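Local coordinates for AlyGC (Glaciecola chathamensis, PDB 5GKD), which is an alginate lyase of polysaccharide lyase family 6, which probably breaks the glycosidic bonds of alginate by beta-elimination, at residues I271-L277 and L310-L316; H393-Y399 and S411-P416; A620-R626 and S659-T665; T633-V639 and G664-M670. All blocks are in the same frame, centred on the assembly; numbering follows the deposited sequence.

Overall arrangement
The chain builds two successive parallel beta-helical parts. Interactions 1 and 2 belong to the first, interactions 3 and 4 to the second. Interaction 1 pairs strands of adjacent coils. Interaction 2 comes later in the chain but folds back on it, with centres 14 Å apart; N274 OD1 to S411 N and Y276 OH to L398 N join them by probable hydrogen bonds. Interactions 3 and 4 have centres 10 Å apart, share G664 and T665, and alternate along the chain, so two neighbouring coils meet on two faces of the helix. Interactions 2 and 3 are 46 Å apart between centres, on opposite sides of the chain's centre. Interactions 1, 3 and 4 thus join successive coils within each part, and H259 ties interaction 4 to the first part.

Interaction 1 (I271-L277 and L310-L316); sequences IIRNNYL and LIENNTL
N314 OD1 is gripped by two donors of N275. The backbone N of N275 lies 2.8 Å from N314 OD1, and its ND2 lies 3.1 Å away. Both donors are somewhat tilted from the carbonyl plane of the amide. The two side chains run side by side in the same direction, with amide planes 6° apart. N314 CG is anti to its carbonyl carbon (chi1 -55°), as CG is in N275 (chi1 -58°), which sets the two amides side by side, where ND2 of one can reach OD1 of the other. The other end of the N314 amide is used too. Its ND2 gives a nearly straight bond of 3.0 Å to I272 O, from above that carbonyl's plane. I272 O also accepts from E312 N at 3.0 Å. With an alanine in place of N314, the N-H groups of N275 would probably lose their shared acceptor, and I272 O would keep one donor of the two. Before this turn, R273 and E312 lie alongside each other. R273 NE and E312 OE2 make a salt bridge of 3.5 Å, with guanidinium and carboxylate nearly coplanar. Beyond the turn, T315 CG2 meets Y276 CD2 at 3.8 Å. N275 OD1 accepts from N250 N, and N344 OD1 accepts from N314 N. This row of hydrogen-bonded asparagines, repeated from coil to coil at a turn, is a hallmark of the parallel beta-helix of pectate lyase-like proteins.

Interaction 2 (H393-Y399 and S411-P416); sequences HDNGLLY and STQLEP
N395 spends both hydrogens of its ND2. One goes to L414 O, 2.8 Å from N395 ND2. L414 O lies near the amide plane of N395, while ND2 stands above the carbonyl plane of L414. The other goes to Y399 OH, 3.2 Å from N395 ND2 and in the same amide plane. Y399 OH in turn donates to S411 O, a short bond of 2.5 Å made at the edge of the ring. The hydroxyl therefore both accepts and donates. N395 OD1 takes the backbone N of L397 at 2.9 Å. This is an Asx turn; it overlaps the type I beta turn from H393 to G396. The 411-416 segment opens with its own type I turn, in which S411 OG accepts from Q413 N as an ST turn. Both segments lie against the beta-helix: L397 packs on Y276 and V251, and S411 N bonds to N274. A water links H393 ND1 to T412 O, to which it donates. T412 CG2, anti to its carbonyl carbon, sits over the Y399 ring off-centre in a CH-pi contact, 4.1 Å from the ring centroid. L397 CD1 meets L414 CD1 at 3.8 Å, the two chains crossing at about a right angle. P416 CD rests on N395 O, 3.3 Å away.

Interaction 3 (A620-R626 and S659-T665); sequences AIAKVYR and SLILHGT
This is a parallel pairing of strands 622-625 and 660-663, on adjacent coils of the second beta-helical part. Backbone bonds pass in both directions between them, among them a very straight one from H663 N to V624 O of 3.0 Å. An aromatic pair covers one face. Y625 and H663 lie side by side and stack face to face, with centroids 4.2 Å apart and planes at 28°. Y625 CE2 sits over the centre of the imidazole. CG is anti to the backbone N in both (chi1 -177° and 180°), a shared first torsion that lets the rings lie over one another. The outer ends are held elsewhere: H663 ND1 bonds to E684, and Y625 OH to D598, with a weak bond to K655 of the second subunit. A serine in place of H663 would probably leave the Y625 ring without its stacking partner and E684 without this bond. R626 NE donates to G664 O at 2.9 Å. That oxygen lies at the guanidinium edge, and the donor lies in the carbonyl plane. On the other face V624 packs on L662 and T665; its very short methyl contacts and near-eclipsed torsion make the detail doubtful. Within the sheet, strand 590-592 flanks the first strand and strand 681-685 the second. L662 and T665 pack on V638, and L660 on M640, both of strand 637-641.

Interaction 4 (T633-V639 and G664-M670); sequences TFGPHVV and GTQVNKM
T633 O receives a weak bond from Q666 NE2, 3.0 Å away. The T633 side chain is about 8 Å from the bound calcium. F634 follows: its O touches Q666 CB, while its ring stacks on H259 of the first beta-helical part. G635 O takes the stronger bond from Q666 NE2, at 2.9 Å. It lies near the amide plane of Q666, whose NE2 is tilted from the G635 carbonyl plane. Q666 CG is anti to its carbonyl carbon (chi1 -50°), and the extended chain beyond it carries NE2 to the carbonyl oxygens of T633 and G635. A cis peptide bond precedes P636. P636 O accepts from Q666 N at 3.0 Å, in the carbonyl plane, and more weakly from V667 N. P636 CB meets T665 CG2 at 3.8 Å. From here the segments pair as parallel strands of adjacent beta-helix coils, 3° from parallel. H637 lays its CD2 against V667 CG2 at 3.6 Å. The ring nitrogens look elsewhere: ND1 bonds to E605 O, and NE2 to H259 of the first part. V638 is bonded at both ends. Its N reaches V667 O at 2.8 Å, and its O accepts from K669 N at 2.9 Å. V638 CG2 turns to the methyl of T665 on the other face. V639 lies on the same face as H637, next to the K669 side chain.

Interaction 1 (I271-L277 and L310-L316)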
# COMPACT_ATOMS: atom_id res chain seq x y z
N ILE A 271 -39.46 11.46 -19.22
CA ILE A 271 -40.78 11.40 -18.60
C ILE A 271 -40.66 10.79 -17.21
O ILE A 271 -40.21 9.64 -17.07
CB ILE A 271 -41.78 10.62 -19.46
CG1 ILE A 271 -42.01 11.33 -20.79
CG2 ILE A 271 -43.09 10.44 -18.72
CD1 ILE A 271 -42.74 10.47 -21.83
N ILE A 272 -41.04 11.55 -16.20
CA ILE A 272 -41.00 11.14 -14.79
C ILE A 272 -42.44 11.24 -14.30
O ILE A 272 -42.91 12.33 -13.95
CB ILE A 272 -40.07 12.02 -13.95
CG1 ILE A 272 -38.59 11.87 -14.36
CG2 ILE A 272 -40.19 11.67 -12.48
CD1 ILE A 272 -38.19 12.61 -15.56
N ARG A 273 -43.16 10.12 -14.29
CA ARG A 273 -44.58 10.13 -13.97
C ARG A 273 -44.92 9.02 -12.99
O ARG A 273 -44.33 7.94 -13.00
CB ARG A 273 -45.45 9.99 -15.22
CG ARG A 273 -45.31 8.66 -15.89
CD ARG A 273 -46.45 8.33 -16.84
NE ARG A 273 -46.57 9.32 -17.90
CZ ARG A 273 -46.32 9.08 -19.19
NH1 ARG A 273 -45.92 7.87 -19.61
NH2 ARG A 273 -46.47 10.07 -20.06
N ASN A 274 -45.90 9.32 -12.14
CA ASN A 274 -46.52 8.33 -11.25
C ASN A 274 -45.50 7.67 -10.32
O ASN A 274 -45.64 6.49 -9.98
CB ASN A 274 -47.28 7.27 -12.06
CG ASN A 274 -48.39 6.66 -11.26
OD1 ASN A 274 -49.08 7.36 -10.54
ND2 ASN A 274 -48.56 5.34 -11.35
N ASN A 275 -44.49 8.40 -9.87
CA ASN A 275 -43.54 7.89 -8.88
C ASN A 275 -43.87 8.40 -7.48
O ASN A 275 -44.29 9.54 -7.29
CB ASN A 275 -42.11 8.30 -9.24
CG ASN A 275 -41.69 7.81 -10.61
OD1 ASN A 275 -41.42 6.62 -10.80
ND2 ASN A 275 -41.65 8.73 -11.56
N TYR A 276 -43.63 7.55 -6.49
CA TYR A 276 -43.92 7.83 -5.09
C TYR A 276 -42.63 7.92 -4.30
O TYR A 276 -41.82 6.98 -4.32
CB TYR A 276 -44.84 6.74 -4.51
CG TYR A 276 -45.20 6.93 -3.06
CD1 TYR A 276 -44.35 6.49 -2.04
CD2 TYR A 276 -46.38 7.55 -2.71
CE1 TYR A 276 -44.69 6.65 -0.72
CE2 TYR A 276 -46.73 7.72 -1.40
CZ TYR A 276 -45.89 7.27 -0.41
OH TYR A 276 -46.26 7.44 0.88
N LEU A 277 -42.45 9.03 -3.58
CA LEU A 277 -41.21 9.38 -2.89
C LEU A 277 -41.53 9.83 -1.47
O LEU A 277 -42.29 10.78 -1.26
CB LEU A 277 -40.46 10.50 -3.65
CG LEU A 277 -39.99 10.25 -5.09
CD1 LEU A 277 -41.09 10.42 -6.11
CD2 LEU A 277 -38.83 11.16 -5.46
N LEU A 310 -40.79 16.08 -18.58
CA LEU A 310 -42.20 16.02 -18.19
C LEU A 310 -42.29 15.32 -16.84
O LEU A 310 -41.96 14.14 -16.72
CB LEU A 310 -43.02 15.29 -19.24
CG LEU A 310 -44.53 15.51 -19.41
CD1 LEU A 310 -45.21 14.15 -19.49
CD2 LEU A 310 -45.19 16.39 -18.36
N ILE A 311 -42.73 16.05 -15.82
CA ILE A 311 -42.73 15.58 -14.44
C ILE A 311 -44.17 15.67 -13.95
O ILE A 311 -44.63 16.75 -13.57
CB ILE A 311 -41.77 16.40 -13.57
CG1 ILE A 311 -40.37 16.43 -14.19
CG2 ILE A 311 -41.73 15.87 -12.16
CD1 ILE A 311 -39.34 17.25 -13.46
N GLU A 312 -44.91 14.56 -13.96
CA GLU A 312 -46.32 14.66 -13.61
C GLU A 312 -46.76 13.51 -12.73
O GLU A 312 -46.21 12.41 -12.76
CB GLU A 312 -47.22 14.75 -14.87
CG GLU A 312 -47.45 13.44 -15.59
CD GLU A 312 -47.90 13.63 -17.04
OE1 GLU A 312 -48.30 14.76 -17.42
OE2 GLU A 312 -47.83 12.63 -17.78
N ASN A 313 -47.77 13.80 -11.91
CA ASN A 313 -48.43 12.81 -11.04
C ASN A 313 -47.45 12.06 -10.13
O ASN A 313 -47.65 10.89 -9.81
CB ASN A 313 -49.24 11.83 -11.88
CG ASN A 313 -50.46 12.49 -12.48
OD1 ASN A 313 -50.46 12.87 -13.64
ND2 ASN A 313 -51.49 12.66 -11.66
N ASN A 314 -46.42 12.74 -9.66
CA ASN A 314 -45.59 12.19 -8.61
C ASN A 314 -46.06 12.67 -7.24
O ASN A 314 -46.59 13.77 -7.08
CB ASN A 314 -44.13 12.57 -8.86
CG ASN A 314 -43.67 12.14 -10.22
OD1 ASN A 314 -43.51 10.94 -10.48
ND2 ASN A 314 -43.52 13.10 -11.13
N THR A 315 -45.88 11.82 -6.25
CA THR A 315 -46.21 12.14 -4.87
C THR A 315 -44.92 12.26 -4.09
O THR A 315 -44.06 11.38 -4.15
CB THR A 315 -47.10 11.06 -4.25
OG1 THR A 315 -48.38 11.11 -4.87
CG2 THR A 315 -47.21 11.29 -2.74
N LEU A 316 -44.77 13.36 -3.36
CA LEU A 316 -43.55 13.61 -2.60
C LEU A 316 -43.95 13.94 -1.17
O LEU A 316 -44.47 15.04 -0.91
CB LEU A 316 -42.72 14.74 -3.23
CG LEU A 316 -42.19 14.44 -4.64
CD1 LEU A 316 -43.12 14.92 -5.72
CD2 LEU A 316 -40.78 15.03 -4.86

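Interaction 2 (H393-Y399 and S411-P416)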
# COMPACT_ATOMS: atom_id res chain seq x y z
N HIS A 393 -52.77 3.69 2.40
CA HIS A 393 -53.59 2.62 1.85
C HIS A 393 -52.94 1.26 2.11
O HIS A 393 -51.83 1.15 2.63
CB HIS A 393 -53.78 2.83 0.35
CG HIS A 393 -54.77 3.89 0.00
ND1 HIS A 393 -55.38 3.96 -1.23
CD2 HIS A 393 -55.25 4.94 0.72
CE1 HIS A 393 -56.20 5.00 -1.26
NE2 HIS A 393 -56.15 5.60 -0.09
N ASP A 394 -53.67 0.19 1.72
CA ASP A 394 -53.16 -1.17 1.90
C ASP A 394 -51.89 -1.41 1.10
O ASP A 394 -51.07 -2.25 1.50
CB ASP A 394 -54.22 -2.20 1.48
CG ASP A 394 -55.37 -2.31 2.48
OD1 ASP A 394 -55.19 -1.95 3.66
OD2 ASP A 394 -56.47 -2.76 2.06
N ASN A 395 -51.71 -0.72 -0.01
CA ASN A 395 -50.51 -0.93 -0.80
C ASN A 395 -49.27 -0.32 -0.16
O ASN A 395 -48.22 -0.26 -0.79
CB ASN A 395 -50.73 -0.37 -2.21
CG ASN A 395 -50.86 1.15 -2.23
OD1 ASN A 395 -50.82 1.80 -1.19
ND2 ASN A 395 -51.01 1.71 -3.41
N GLY A 396 -49.39 0.15 1.08
CA GLY A 396 -48.31 0.78 1.80
C GLY A 396 -48.03 2.24 1.47
O GLY A 396 -47.08 2.80 2.01
N LEU A 397 -48.83 2.87 0.61
CA LEU A 397 -48.54 4.23 0.18
C LEU A 397 -49.54 5.23 0.75
O LEU A 397 -50.72 4.92 0.95
CB LEU A 397 -48.54 4.33 -1.35
CG LEU A 397 -47.65 3.36 -2.12
CD1 LEU A 397 -47.78 3.63 -3.60
CD2 LEU A 397 -46.21 3.47 -1.67
N LEU A 398 -49.06 6.46 0.97
CA LEU A 398 -49.88 7.54 1.49
C LEU A 398 -50.66 8.23 0.38
O LEU A 398 -50.11 8.53 -0.69
CB LEU A 398 -49.00 8.57 2.20
CG LEU A 398 -48.36 8.13 3.51
CD1 LEU A 398 -47.31 9.15 3.95
CD2 LEU A 398 -49.43 7.97 4.57
N TYR A 399 -51.93 8.51 0.64
CA TYR A 399 -52.82 9.24 -0.25
C TYR A 399 -53.61 10.29 0.51
O TYR A 399 -53.93 10.10 1.69
CB TYR A 399 -53.80 8.28 -0.95
CG TYR A 399 -53.13 7.32 -1.89
CD1 TYR A 399 -52.63 6.10 -1.44
CD2 TYR A 399 -53.00 7.62 -3.24
CE1 TYR A 399 -52.03 5.21 -2.30
CE2 TYR A 399 -52.40 6.75 -4.10
CZ TYR A 399 -51.90 5.55 -3.64
OH TYR A 399 -51.30 4.69 -4.53
N SER A 411 -51.19 7.45 -8.69
CA SER A 411 -52.38 6.61 -8.79
C SER A 411 -52.55 5.71 -7.57
O SER A 411 -51.58 5.24 -6.96
CB SER A 411 -52.30 5.75 -10.05
OG SER A 411 -53.35 4.81 -10.07
N THR A 412 -53.82 5.44 -7.24
CA THR A 412 -54.14 4.51 -6.16
C THR A 412 -53.92 3.05 -6.54
O THR A 412 -53.93 2.19 -5.64
CB THR A 412 -55.61 4.66 -5.73
OG1 THR A 412 -56.46 4.48 -6.87
CG2 THR A 412 -55.87 6.02 -5.09
N GLN A 413 -53.76 2.72 -7.82
CA GLN A 413 -53.58 1.31 -8.19
C GLN A 413 -52.13 0.82 -8.13
O GLN A 413 -51.89 -0.35 -8.41
CB GLN A 413 -54.13 1.05 -9.60
CG GLN A 413 -55.63 1.09 -9.67
CD GLN A 413 -56.15 2.38 -10.23
OE1 GLN A 413 -56.34 3.34 -9.52
NE2 GLN A 413 -56.42 2.41 -11.51
N LEU A 414 -51.18 1.65 -7.73
CA LEU A 414 -49.82 1.16 -7.55
C LEU A 414 -49.82 0.01 -6.56
O LEU A 414 -50.57 0.00 -5.58
CB LEU A 414 -48.91 2.28 -7.06
CG LEU A 414 -48.41 3.33 -8.04
CD1 LEU A 414 -47.56 4.32 -7.30
CD2 LEU A 414 -47.63 2.70 -9.18
N GLU A 415 -48.98 -0.99 -6.84
CA GLU A 415 -48.77 -2.12 -5.93
C GLU A 415 -47.28 -2.38 -5.82
O GLU A 415 -46.70 -3.13 -6.62
CB GLU A 415 -49.52 -3.37 -6.41
CG GLU A 415 -51.02 -3.16 -6.52
CD GLU A 415 -51.79 -4.45 -6.67
OE1 GLU A 415 -52.84 -4.60 -5.99
OE2 GLU A 415 -51.35 -5.32 -7.45
N PRO A 416 -46.61 -1.75 -4.86
CA PRO A 416 -45.15 -1.90 -4.73
C PRO A 416 -44.77 -3.35 -4.52
O PRO A 416 -45.34 -4.03 -3.67
CB PRO A 416 -44.82 -1.05 -3.49
CG PRO A 416 -45.97 -0.13 -3.33
CD PRO A 416 -47.17 -0.84 -3.85
O HOH W 1 -54.80 2.25 -3.19

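Interaction 3 (A620-R626 and S659-T665)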
# COMPACT_ATOMS: atom_id res chain seq x y z
N ALA A 620 -1.21 17.00 13.42
CA ALA A 620 -2.58 17.49 13.32
C ALA A 620 -3.55 16.57 14.04
O ALA A 620 -3.35 15.36 14.13
CB ALA A 620 -3.00 17.63 11.86
N ILE A 621 -4.60 17.19 14.59
CA ILE A 621 -5.79 16.45 15.01
C ILE A 621 -6.27 15.53 13.90
O ILE A 621 -6.59 14.36 14.13
CB ILE A 621 -6.90 17.45 15.40
CG1 ILE A 621 -6.42 18.36 16.54
CG2 ILE A 621 -8.19 16.72 15.73
CD1 ILE A 621 -7.27 19.63 16.67
N ALA A 622 -6.36 16.05 12.68
CA ALA A 622 -6.83 15.25 11.56
C ALA A 622 -6.31 15.86 10.27
O ALA A 622 -6.30 17.08 10.11
CB ALA A 622 -8.36 15.17 11.53
N LYS A 623 -5.87 15.00 9.37
CA LYS A 623 -5.57 15.37 8.00
C LYS A 623 -6.48 14.50 7.15
O LYS A 623 -6.33 13.28 7.13
CB LYS A 623 -4.10 15.11 7.65
CG LYS A 623 -3.10 15.55 8.70
CD LYS A 623 -1.69 15.48 8.18
CE LYS A 623 -0.76 16.32 9.05
NZ LYS A 623 0.64 16.32 8.59
N VAL A 624 -7.46 15.11 6.49
CA VAL A 624 -8.39 14.31 5.71
C VAL A 624 -8.51 14.91 4.32
O VAL A 624 -8.62 16.13 4.15
CB VAL A 624 -9.74 14.12 6.43
CG1 VAL A 624 -9.82 14.87 7.74
CG2 VAL A 624 -10.88 14.37 5.54
N TYR A 625 -8.42 14.04 3.31
CA TYR A 625 -8.15 14.47 1.95
C TYR A 625 -9.03 13.71 0.97
O TYR A 625 -9.12 12.49 1.02
CB TYR A 625 -6.66 14.26 1.62
CG TYR A 625 -6.23 14.75 0.26
CD1 TYR A 625 -6.41 13.96 -0.87
CD2 TYR A 625 -5.62 15.98 0.12
CE1 TYR A 625 -6.01 14.41 -2.12
CE2 TYR A 625 -5.21 16.43 -1.10
CZ TYR A 625 -5.41 15.65 -2.22
OH TYR A 625 -5.00 16.13 -3.43
N ARG A 626 -9.70 14.45 0.10
CA ARG A 626 -10.42 13.87 -1.04
C ARG A 626 -10.11 14.77 -2.23
O ARG A 626 -10.59 15.90 -2.29
CB ARG A 626 -11.94 13.80 -0.79
CG ARG A 626 -12.74 13.23 -1.97
CD ARG A 626 -14.26 13.35 -1.78
NE ARG A 626 -14.74 14.74 -1.81
CZ ARG A 626 -15.33 15.31 -2.85
NH1 ARG A 626 -15.53 14.61 -3.95
NH2 ARG A 626 -15.72 16.58 -2.79
N SER A 659 -3.40 22.53 12.69
CA SER A 659 -3.95 21.62 13.68
C SER A 659 -5.01 20.73 13.08
O SER A 659 -5.38 19.71 13.68
CB SER A 659 -4.56 22.39 14.85
OG SER A 659 -5.62 23.22 14.39
N LEU A 660 -5.51 21.10 11.91
CA LEU A 660 -6.59 20.40 11.23
C LEU A 660 -6.53 20.84 9.77
O LEU A 660 -6.61 22.04 9.50
CB LEU A 660 -7.92 20.78 11.86
CG LEU A 660 -9.21 20.06 11.51
CD1 LEU A 660 -9.15 18.63 11.98
CD2 LEU A 660 -10.36 20.78 12.19
N ILE A 661 -6.34 19.91 8.84
CA ILE A 661 -6.32 20.31 7.44
C ILE A 661 -7.30 19.44 6.67
O ILE A 661 -7.19 18.21 6.65
CB ILE A 661 -4.91 20.27 6.81
CG1 ILE A 661 -5.01 20.73 5.35
CG2 ILE A 661 -4.26 18.92 6.92
CD1 ILE A 661 -3.71 21.07 4.73
N LEU A 662 -8.27 20.09 6.04
CA LEU A 662 -9.43 19.45 5.46
C LEU A 662 -9.49 19.82 3.98
O LEU A 662 -9.79 20.97 3.63
CB LEU A 662 -10.69 19.86 6.20
CG LEU A 662 -10.62 19.64 7.72
CD1 LEU A 662 -11.93 20.01 8.40
CD2 LEU A 662 -10.30 18.21 8.02
N HIS A 663 -9.21 18.84 3.12
CA HIS A 663 -9.18 19.03 1.67
C HIS A 663 -10.28 18.18 1.04
O HIS A 663 -10.26 16.95 1.15
CB HIS A 663 -7.80 18.69 1.12
CG HIS A 663 -7.67 18.84 -0.36
ND1 HIS A 663 -6.68 19.60 -0.95
CD2 HIS A 663 -8.38 18.30 -1.39
CE1 HIS A 663 -6.80 19.54 -2.26
NE2 HIS A 663 -7.83 18.76 -2.56
N GLY A 664 -11.22 18.83 0.37
CA GLY A 664 -12.31 18.14 -0.28
C GLY A 664 -13.34 17.54 0.65
O GLY A 664 -14.12 16.70 0.20
N THR A 665 -13.38 17.94 1.92
CA THR A 665 -14.47 17.50 2.79
C THR A 665 -15.73 18.29 2.49
O THR A 665 -15.70 19.51 2.32
CB THR A 665 -14.09 17.67 4.25
OG1 THR A 665 -13.70 19.02 4.50
CG2 THR A 665 -12.92 16.77 4.57

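Interaction 4 (T633-V639 and G664-M670)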
# COMPACT_ATOMS: atom_id res chain seq x y z
N THR A 633 -20.19 11.59 -4.53
CA THR A 633 -20.18 11.11 -3.14
C THR A 633 -20.66 12.23 -2.22
O THR A 633 -20.88 13.36 -2.64
CB THR A 633 -18.78 10.64 -2.73
OG1 THR A 633 -17.85 11.71 -2.88
CG2 THR A 633 -18.33 9.48 -3.59
N PHE A 634 -20.80 11.90 -0.93
CA PHE A 634 -21.32 12.85 0.04
C PHE A 634 -20.33 13.18 1.15
O PHE A 634 -20.56 14.15 1.88
CB PHE A 634 -22.61 12.31 0.67
CG PHE A 634 -23.63 11.84 -0.32
CD1 PHE A 634 -24.06 12.68 -1.34
CD2 PHE A 634 -24.14 10.56 -0.26
CE1 PHE A 634 -25.00 12.26 -2.25
CE2 PHE A 634 -25.08 10.13 -1.19
CZ PHE A 634 -25.51 10.99 -2.19
N GLY A 635 -19.26 12.42 1.29
CA GLY A 635 -18.31 12.59 2.36
C GLY A 635 -16.96 13.03 1.86
O GLY A 635 -16.76 13.18 0.65
N PRO A 636 -16.03 13.27 2.77
CA PRO A 636 -16.12 13.20 4.23
C PRO A 636 -17.03 14.24 4.90
O PRO A 636 -17.20 15.34 4.41
CB PRO A 636 -14.68 13.41 4.68
CG PRO A 636 -13.85 13.00 3.52
CD PRO A 636 -14.63 13.46 2.33
N HIS A 637 -17.61 13.85 6.03
CA HIS A 637 -18.25 14.78 6.96
C HIS A 637 -17.34 14.87 8.17
O HIS A 637 -17.04 13.85 8.79
CB HIS A 637 -19.63 14.29 7.41
CG HIS A 637 -20.55 13.87 6.31
ND1 HIS A 637 -20.36 12.73 5.57
CD2 HIS A 637 -21.72 14.42 5.88
CE1 HIS A 637 -21.36 12.61 4.70
NE2 HIS A 637 -22.20 13.61 4.88
N VAL A 638 -16.89 16.07 8.50
CA VAL A 638 -16.00 16.30 9.63
C VAL A 638 -16.72 17.20 10.63
O VAL A 638 -17.03 18.36 10.32
CB VAL A 638 -14.66 16.92 9.19
CG1 VAL A 638 -13.77 17.15 10.37
CG2 VAL A 638 -13.99 16.01 8.19
N VAL A 639 -16.99 16.67 11.81
CA VAL A 639 -17.80 17.33 12.82
C VAL A 639 -17.02 17.33 14.12
O VAL A 639 -16.71 16.25 14.64
CB VAL A 639 -19.16 16.64 13.01
CG1 VAL A 639 -19.90 17.23 14.21
CG2 VAL A 639 -20.00 16.75 11.76
N GLY A 664 -11.22 18.83 0.37
CA GLY A 664 -12.31 18.14 -0.28
C GLY A 664 -13.34 17.54 0.65
O GLY A 664 -14.12 16.70 0.20
N THR A 665 -13.38 17.94 1.92
CA THR A 665 -14.47 17.50 2.79
C THR A 665 -15.73 18.29 2.49
O THR A 665 -15.70 19.51 2.32
CB THR A 665 -14.09 17.67 4.25
OG1 THR A 665 -13.70 19.02 4.50
CG2 THR A 665 -12.92 16.77 4.57
N GLN A 666 -16.85 17.58 2.43
CA GLN A 666 -18.10 18.10 1.91
C GLN A 666 -19.00 18.70 2.98
O GLN A 666 -19.82 19.57 2.67
CB GLN A 666 -18.83 16.98 1.17
CG GLN A 666 -17.91 16.26 0.17
CD GLN A 666 -18.66 15.69 -1.00
OE1 GLN A 666 -19.51 16.36 -1.60
NE2 GLN A 666 -18.37 14.44 -1.34
N VAL A 667 -18.87 18.26 4.22
CA VAL A 667 -19.61 18.82 5.34
C VAL A 667 -18.62 19.06 6.48
O VAL A 667 -17.99 18.11 6.97
CB VAL A 667 -20.75 17.91 5.80
CG1 VAL A 667 -21.38 18.46 7.08
CG2 VAL A 667 -21.81 17.77 4.69
N ASN A 668 -18.49 20.31 6.91
CA ASN A 668 -17.55 20.68 7.96
C ASN A 668 -18.28 21.48 9.02
O ASN A 668 -18.89 22.51 8.71
CB ASN A 668 -16.39 21.49 7.40
CG ASN A 668 -15.70 20.79 6.26
OD1 ASN A 668 -14.96 19.85 6.47
ND2 ASN A 668 -15.92 21.27 5.04
N LYS A 669 -18.22 21.02 10.27
CA LYS A 669 -18.89 21.69 11.38
C LYS A 669 -17.94 21.71 12.58
O LYS A 669 -17.68 20.67 13.18
CB LYS A 669 -20.21 21.00 11.73
CG LYS A 669 -20.94 21.57 12.94
CD LYS A 669 -22.32 20.90 13.13
CE LYS A 669 -22.82 21.01 14.58
NZ LYS A 669 -23.47 19.73 15.06
N MET A 670 -17.43 22.89 12.93
CA MET A 670 -16.58 23.07 14.10
C MET A 670 -17.22 24.09 15.04
O MET A 670 -17.34 25.27 14.69
CB MET A 670 -15.17 23.52 13.72
CG MET A 670 -14.15 22.41 13.45
SD MET A 670 -14.45 21.49 11.93
CE MET A 670 -14.78 22.80 10.82